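Local coordinates for S-M checkpoint control protein RAD4 (Schizosaccharomyces pombe, PDB 4BMD) that is essential for DNA replication and for the checkpoint coupling S phase to mitosis, and is represented here by its third and fourth BRCT domains, at residues A[54-57]-A[58-61]; A[74-77]-A[78-82]; A[105-108]-A[109-112]. One frame throughout, in Å; residues are numbered along the deposited sequence.

How the contacts relate
Read from the N terminus, the three contacts are local and lie in series, with none nested in or crossing another. Contact 1 rounds the tight turn that leads the chain out of strand 52-55 of BRCT 3. Contact 2 closes no loop: it binds successive turns of helix 74-82, which directly follows strand 71-73 of the same sheet. The two touch, since His-57 of contact 1 is probably hydrogen-bonded to Glu-74 of contact 2 and stacks on Trp-75, tying the turn to the start of the helix. Contact 3 belongs to BRCT 4, where a turn joins helix 104-107 to strand 111-115; its nearest atoms are about 12 Å from contact 1 and about 13 Å from contact 2.

Contact 1: residues A[54-57]-A[58-61]; sequences VIPH and YFPV
Pro-56 reaches over one face of the Tyr-58 ring in a CH-pi contact, its CB 3.8 Å from the ring centroid and 19° off the normal. The same tyrosine turns an edge to His-57: Tyr-58 CD2 stands over one face of the imidazole, and the perpendicular ring planes make a T-shaped pair. In both residues CG lies between the backbone N and the carbonyl carbon (chi1 67° in His-57, 50° in Tyr-58), which brings the two rings into contact. Phe-59 CB also rests 3.6 Å from Pro-56 CG and 3.6 Å from Ile-55 CG2; beta-branched isoleucine suits the strand end and offers a methyl, while the rigid proline ring serves both aromatic neighbours.

Phe-59 N donates to Pro-56 O at 3.1 Å, closing a type I beta turn. A water lies 3.1 Å from Pro-56 O and 2.6 Å from Phe-59 O, placed to bridge them. Further out, Glu-74 probably accepts a hydrogen bond from His-57 ND1 and the Trp-75 ring stacks on the imidazole, which together probably restrict its rotation. The arrangement is a beta turn ending strand 52-55, a central strand in the parallel sheet of the BRCT fold.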
# COMPACT_ATOMS: atom_id res chain seq x y z
N VAL A 54 -7.61 5.54 12.54
CA VAL A 54 -6.93 4.41 11.90
C VAL A 54 -7.92 3.37 11.38
O VAL A 54 -8.80 2.91 12.11
CB VAL A 54 -5.92 3.75 12.86
CG1 VAL A 54 -5.12 2.68 12.13
CG2 VAL A 54 -4.99 4.80 13.45
N ILE A 55 -7.75 3.00 10.11
CA ILE A 55 -8.62 2.04 9.44
C ILE A 55 -7.79 0.82 9.07
O ILE A 55 -6.61 0.95 8.77
CB ILE A 55 -9.20 2.67 8.15
CG1 ILE A 55 -9.82 4.03 8.46
CG2 ILE A 55 -10.23 1.75 7.50
CD1 ILE A 55 -10.98 3.98 9.43
N PRO A 56 -8.39 -0.39 9.11
CA PRO A 56 -7.66 -1.53 8.56
C PRO A 56 -7.42 -1.36 7.06
O PRO A 56 -8.28 -0.83 6.36
CB PRO A 56 -8.60 -2.72 8.83
CG PRO A 56 -9.93 -2.11 9.15
CD PRO A 56 -9.63 -0.79 9.79
N HIS A 57 -6.26 -1.80 6.58
CA HIS A 57 -5.87 -1.60 5.19
C HIS A 57 -6.79 -2.33 4.21
O HIS A 57 -6.88 -1.95 3.04
CB HIS A 57 -4.42 -2.03 4.96
CG HIS A 57 -4.20 -3.51 5.11
ND1 HIS A 57 -3.74 -4.08 6.28
CD2 HIS A 57 -4.38 -4.53 4.24
CE1 HIS A 57 -3.65 -5.39 6.11
NE2 HIS A 57 -4.03 -5.68 4.89
N TYR A 58 -7.46 -3.37 4.69
CA TYR A 58 -8.32 -4.19 3.84
C TYR A 58 -9.77 -3.73 3.87
O TYR A 58 -10.63 -4.31 3.20
CB TYR A 58 -8.23 -5.66 4.26
CG TYR A 58 -8.43 -5.88 5.75
CD1 TYR A 58 -9.70 -6.04 6.28
CD2 TYR A 58 -7.34 -5.93 6.61
CE1 TYR A 58 -9.88 -6.24 7.64
CE2 TYR A 58 -7.52 -6.14 7.96
CZ TYR A 58 -8.79 -6.29 8.47
OH TYR A 58 -8.97 -6.49 9.82
N PHE A 59 -10.05 -2.69 4.64
CA PHE A 59 -11.41 -2.17 4.76
C PHE A 59 -11.80 -1.39 3.51
O PHE A 59 -11.09 -0.48 3.10
CB PHE A 59 -11.54 -1.28 6.00
CG PHE A 59 -12.95 -1.14 6.51
CD1 PHE A 59 -13.83 -0.26 5.91
CD2 PHE A 59 -13.38 -1.89 7.59
CE1 PHE A 59 -15.13 -0.13 6.38
CE2 PHE A 59 -14.68 -1.77 8.06
CZ PHE A 59 -15.55 -0.89 7.46
N PRO A 60 -12.94 -1.75 2.90
CA PRO A 60 -13.45 -1.10 1.69
C PRO A 60 -13.70 0.39 1.90
O PRO A 60 -14.43 0.76 2.81
CB PRO A 60 -14.77 -1.83 1.43
CG PRO A 60 -14.62 -3.14 2.11
CD PRO A 60 -13.81 -2.86 3.33
N VAL A 61 -13.10 1.21 1.05
CA VAL A 61 -13.22 2.67 1.14
C VAL A 61 -14.68 3.11 1.08
O VAL A 61 -15.11 3.99 1.83
CB VAL A 61 -12.44 3.36 0.02
CG1 VAL A 61 -12.58 4.88 0.12
CG2 VAL A 61 -10.98 2.96 0.06
O HOH W 1 -8.78 0.65 3.66

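Contact 2: residues A[74-77]-A[78-82]; sequences EWWI and ERCLY
The sulfur of Cys-80 sits almost squarely over Trp-76: SG lies 3.5 Å from the centroid of the indole's six-membered ring, only 10° off its normal. The tryptophan leaves the helix with CG opposite the backbone N (chi1 176°), and one turn later the small cysteine side chain meets its face. This spacing matches the Trp-x-x-x-Cys/Ser signature of BRCT domains, in which the last helix carries the hallmark tryptophan; a small, polarisable sulfur suits so close an approach to the pi cloud.

On another side of the helix Glu-78 lies alongside Trp-75, pointing the same way. Its OE1 comes to 3.5 Å from Trp-75 CD1, the carboxylate plane turned 52° from the ring, and OE1 also accepts a hydrogen bond from His-124. The carboxylates of Glu-74 and Glu-78 stay 5.4 Å apart between their OE2 atoms, and any repulsion is probably eased by that bond and by the engagement of Glu-74 with His-57. Arg-79 lays its aliphatic CG 3.3 Å from Trp-75 O before its chain bends away to a salt bridge with Glu-120 and a cation-pi contact with Phe-87. Four backbone bonds, from the N-H groups of Glu-78, Arg-79, Cys-80 and Leu-81 to the carbonyls four residues earlier, make this regular alpha-helix.

Ile-77 packs against Leu-31 and Leu-35 of helix 25-36 and Trp-76 meets Phe-52 of strand 52-55, while Trp-75 and Arg-79 touch helix 119-131 of the next BRCT domain, placing helix 74-82 between its own domain's core and its neighbour.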
# COMPACT_ATOMS: atom_id res chain seq x y z
N GLU A 74 -3.37 1.31 9.06
CA GLU A 74 -2.35 0.88 10.01
C GLU A 74 -0.95 0.89 9.41
O GLU A 74 0.04 0.93 10.14
CB GLU A 74 -2.68 -0.50 10.60
CG GLU A 74 -2.42 -1.67 9.67
CD GLU A 74 -3.65 -2.10 8.91
OE1 GLU A 74 -4.45 -1.22 8.52
OE2 GLU A 74 -3.82 -3.32 8.70
N TRP A 75 -0.87 0.85 8.08
CA TRP A 75 0.42 0.87 7.40
C TRP A 75 1.11 2.22 7.56
O TRP A 75 2.33 2.32 7.43
CB TRP A 75 0.26 0.51 5.92
CG TRP A 75 -0.05 -0.94 5.70
CD1 TRP A 75 -0.02 -1.94 6.63
CD2 TRP A 75 -0.44 -1.56 4.46
NE1 TRP A 75 -0.36 -3.14 6.05
CE2 TRP A 75 -0.62 -2.93 4.72
CE3 TRP A 75 -0.64 -1.08 3.16
CZ2 TRP A 75 -1.01 -3.83 3.73
CZ3 TRP A 75 -1.03 -1.98 2.18
CH2 TRP A 75 -1.20 -3.34 2.47
N TRP A 76 0.33 3.25 7.85
CA TRP A 76 0.87 4.57 8.14
C TRP A 76 1.66 4.52 9.44
O TRP A 76 2.71 5.15 9.57
CB TRP A 76 -0.26 5.59 8.26
CG TRP A 76 0.18 6.97 8.66
CD1 TRP A 76 0.50 8.01 7.83
CD2 TRP A 76 0.34 7.46 10.00
NE1 TRP A 76 0.86 9.11 8.57
CE2 TRP A 76 0.77 8.80 9.90
CE3 TRP A 76 0.17 6.90 11.27
CZ2 TRP A 76 1.02 9.59 11.03
CZ3 TRP A 76 0.42 7.68 12.38
CH2 TRP A 76 0.85 9.01 12.25
N ILE A 77 1.16 3.76 10.41
CA ILE A 77 1.84 3.57 11.68
C ILE A 77 3.15 2.82 11.47
O ILE A 77 4.19 3.20 12.01
CB ILE A 77 0.97 2.78 12.67
CG1 ILE A 77 -0.38 3.48 12.88
CG2 ILE A 77 1.69 2.60 14.00
CD1 ILE A 77 -1.34 2.71 13.77
N GLU A 78 3.09 1.76 10.67
CA GLU A 78 4.26 0.94 10.38
C GLU A 78 5.33 1.75 9.65
O GLU A 78 6.52 1.58 9.91
CB GLU A 78 3.87 -0.28 9.55
CG GLU A 78 2.83 -1.17 10.21
CD GLU A 78 2.43 -2.35 9.34
OE1 GLU A 78 3.05 -2.54 8.27
OE2 GLU A 78 1.49 -3.08 9.72
N ARG A 79 4.90 2.63 8.75
CA ARG A 79 5.83 3.49 8.03
C ARG A 79 6.50 4.48 8.97
O ARG A 79 7.68 4.79 8.83
CB ARG A 79 5.12 4.23 6.90
CG ARG A 79 4.87 3.40 5.65
CD ARG A 79 4.24 4.23 4.55
NE ARG A 79 5.00 5.45 4.29
CZ ARG A 79 6.00 5.54 3.43
NH1 ARG A 79 6.38 4.48 2.73
NH2 ARG A 79 6.64 6.70 3.25
N CYS A 80 5.73 4.99 9.92
CA CYS A 80 6.24 5.95 10.90
C CYS A 80 7.32 5.33 11.77
O CYS A 80 8.28 6.01 12.16
CB CYS A 80 5.11 6.50 11.77
SG CYS A 80 4.06 7.73 10.95
N LEU A 81 7.18 4.05 12.09
CA LEU A 81 8.15 3.36 12.92
C LEU A 81 9.38 2.94 12.12
O LEU A 81 10.49 2.91 12.64
CB LEU A 81 7.51 2.13 13.57
CG LEU A 81 6.26 2.37 14.42
CD1 LEU A 81 5.76 1.05 14.99
CD2 LEU A 81 6.55 3.36 15.54
N TYR A 82 9.16 2.61 10.85
CA TYR A 82 10.24 2.14 9.98
C TYR A 82 11.28 3.23 9.74
O TYR A 82 12.48 2.97 9.76
CB TYR A 82 9.67 1.66 8.64
CG TYR A 82 10.66 0.93 7.77
CD1 TYR A 82 10.82 -0.45 7.86
CD2 TYR A 82 11.44 1.62 6.84
CE1 TYR A 82 11.72 -1.12 7.05
CE2 TYR A 82 12.35 0.96 6.04
CZ TYR A 82 12.49 -0.41 6.15
OH TYR A 82 13.39 -1.08 5.35

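Contact 3: residues A[105-108]-A[109-112]; sequences PYFN and GLSI
Leu-110 folds back toward the helix end, its CD1 approaching the phenyl ring obliquely, 4.4 Å from Phe-107 CD1. With CG opposite the carbonyl carbon (chi1 -66°), CD1 is carried back alongside the backbone to 3.6 Å from Tyr-106 O, and CB lies 3.2 Å from Phe-107 O. The phenyl ring packs on Leu-179 and Ile-182 of helix 177-185 and forms an edge-to-face pair with Phe-188.

A type II beta turn from Phe-107 to Leu-110 sets this geometry. Leu-110 N donates to Phe-107 O at 3.1 Å. Gly-109 takes the third position with a positive phi of 88°, where any CB would run into Asn-108 O, so glycine is the natural residue there. With an alanine in place of Leu-110, CG and both methyls are gone, and a gap would probably open between Phe-107 CD1 and Tyr-106 O, which would lose their apolar neighbour.

One backbone bond and a modest apolar touch thus join helix 104-107 to strand 111-115; the chemistry implies a corner defined chiefly by backbone conformation, with the buried phenylalanine linking it to the core of BRCT 4.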
# COMPACT_ATOMS: atom_id res chain seq x y z
N PRO A 105 -12.09 -7.75 -9.67
CA PRO A 105 -12.24 -8.54 -10.90
C PRO A 105 -11.25 -8.13 -12.00
O PRO A 105 -11.02 -8.90 -12.93
CB PRO A 105 -13.67 -8.21 -11.36
CG PRO A 105 -14.36 -7.74 -10.13
CD PRO A 105 -13.32 -7.01 -9.35
N TYR A 106 -10.68 -6.94 -11.88
CA TYR A 106 -9.73 -6.45 -12.86
C TYR A 106 -8.31 -6.98 -12.64
O TYR A 106 -7.58 -7.23 -13.59
CB TYR A 106 -9.72 -4.92 -12.88
CG TYR A 106 -11.01 -4.30 -13.38
CD1 TYR A 106 -11.22 -4.11 -14.74
CD2 TYR A 106 -12.01 -3.91 -12.50
CE1 TYR A 106 -12.39 -3.54 -15.20
CE2 TYR A 106 -13.18 -3.35 -12.95
CZ TYR A 106 -13.37 -3.16 -14.31
OH TYR A 106 -14.54 -2.60 -14.77
N PHE A 107 -7.93 -7.14 -11.37
CA PHE A 107 -6.60 -7.67 -11.04
C PHE A 107 -6.58 -9.19 -11.03
O PHE A 107 -5.51 -9.80 -11.01
CB PHE A 107 -6.13 -7.14 -9.69
CG PHE A 107 -5.66 -5.71 -9.72
CD1 PHE A 107 -4.35 -5.41 -10.08
CD2 PHE A 107 -6.51 -4.68 -9.38
CE1 PHE A 107 -3.91 -4.10 -10.10
CE2 PHE A 107 -6.08 -3.37 -9.40
CZ PHE A 107 -4.78 -3.08 -9.77
N ASN A 108 -7.76 -9.80 -11.04
CA ASN A 108 -7.88 -11.25 -11.00
C ASN A 108 -7.20 -11.95 -12.17
O ASN A 108 -7.41 -11.58 -13.33
CB ASN A 108 -9.35 -11.67 -10.93
CG ASN A 108 -9.71 -12.31 -9.60
OD1 ASN A 108 -10.11 -11.64 -8.66
ND2 ASN A 108 -9.56 -13.63 -9.53
N GLY A 109 -6.39 -12.95 -11.87
CA GLY A 109 -5.70 -13.72 -12.89
C GLY A 109 -4.37 -13.12 -13.29
O GLY A 109 -3.57 -13.77 -13.97
N LEU A 110 -4.12 -11.89 -12.88
CA LEU A 110 -2.88 -11.20 -13.22
C LEU A 110 -1.71 -11.65 -12.35
O LEU A 110 -1.75 -11.53 -11.13
CB LEU A 110 -3.05 -9.69 -13.12
CG LEU A 110 -4.01 -9.02 -14.10
CD1 LEU A 110 -4.03 -7.51 -13.88
CD2 LEU A 110 -3.63 -9.35 -15.54
N SER A 111 -0.68 -12.18 -13.00
CA SER A 111 0.54 -12.57 -12.31
C SER A 111 1.56 -11.44 -12.39
O SER A 111 1.98 -11.04 -13.48
CB SER A 111 1.11 -13.86 -12.90
OG SER A 111 1.33 -13.73 -14.29
N ILE A 112 1.95 -10.91 -11.24
CA ILE A 112 2.84 -9.75 -11.19
C ILE A 112 4.13 -10.00 -10.42
O ILE A 112 4.11 -10.56 -9.32
CB ILE A 112 2.12 -8.53 -10.57
CG1 ILE A 112 0.76 -8.31 -11.23
CG2 ILE A 112 2.98 -7.28 -10.67
CD1 ILE A 112 -0.01 -7.12 -10.67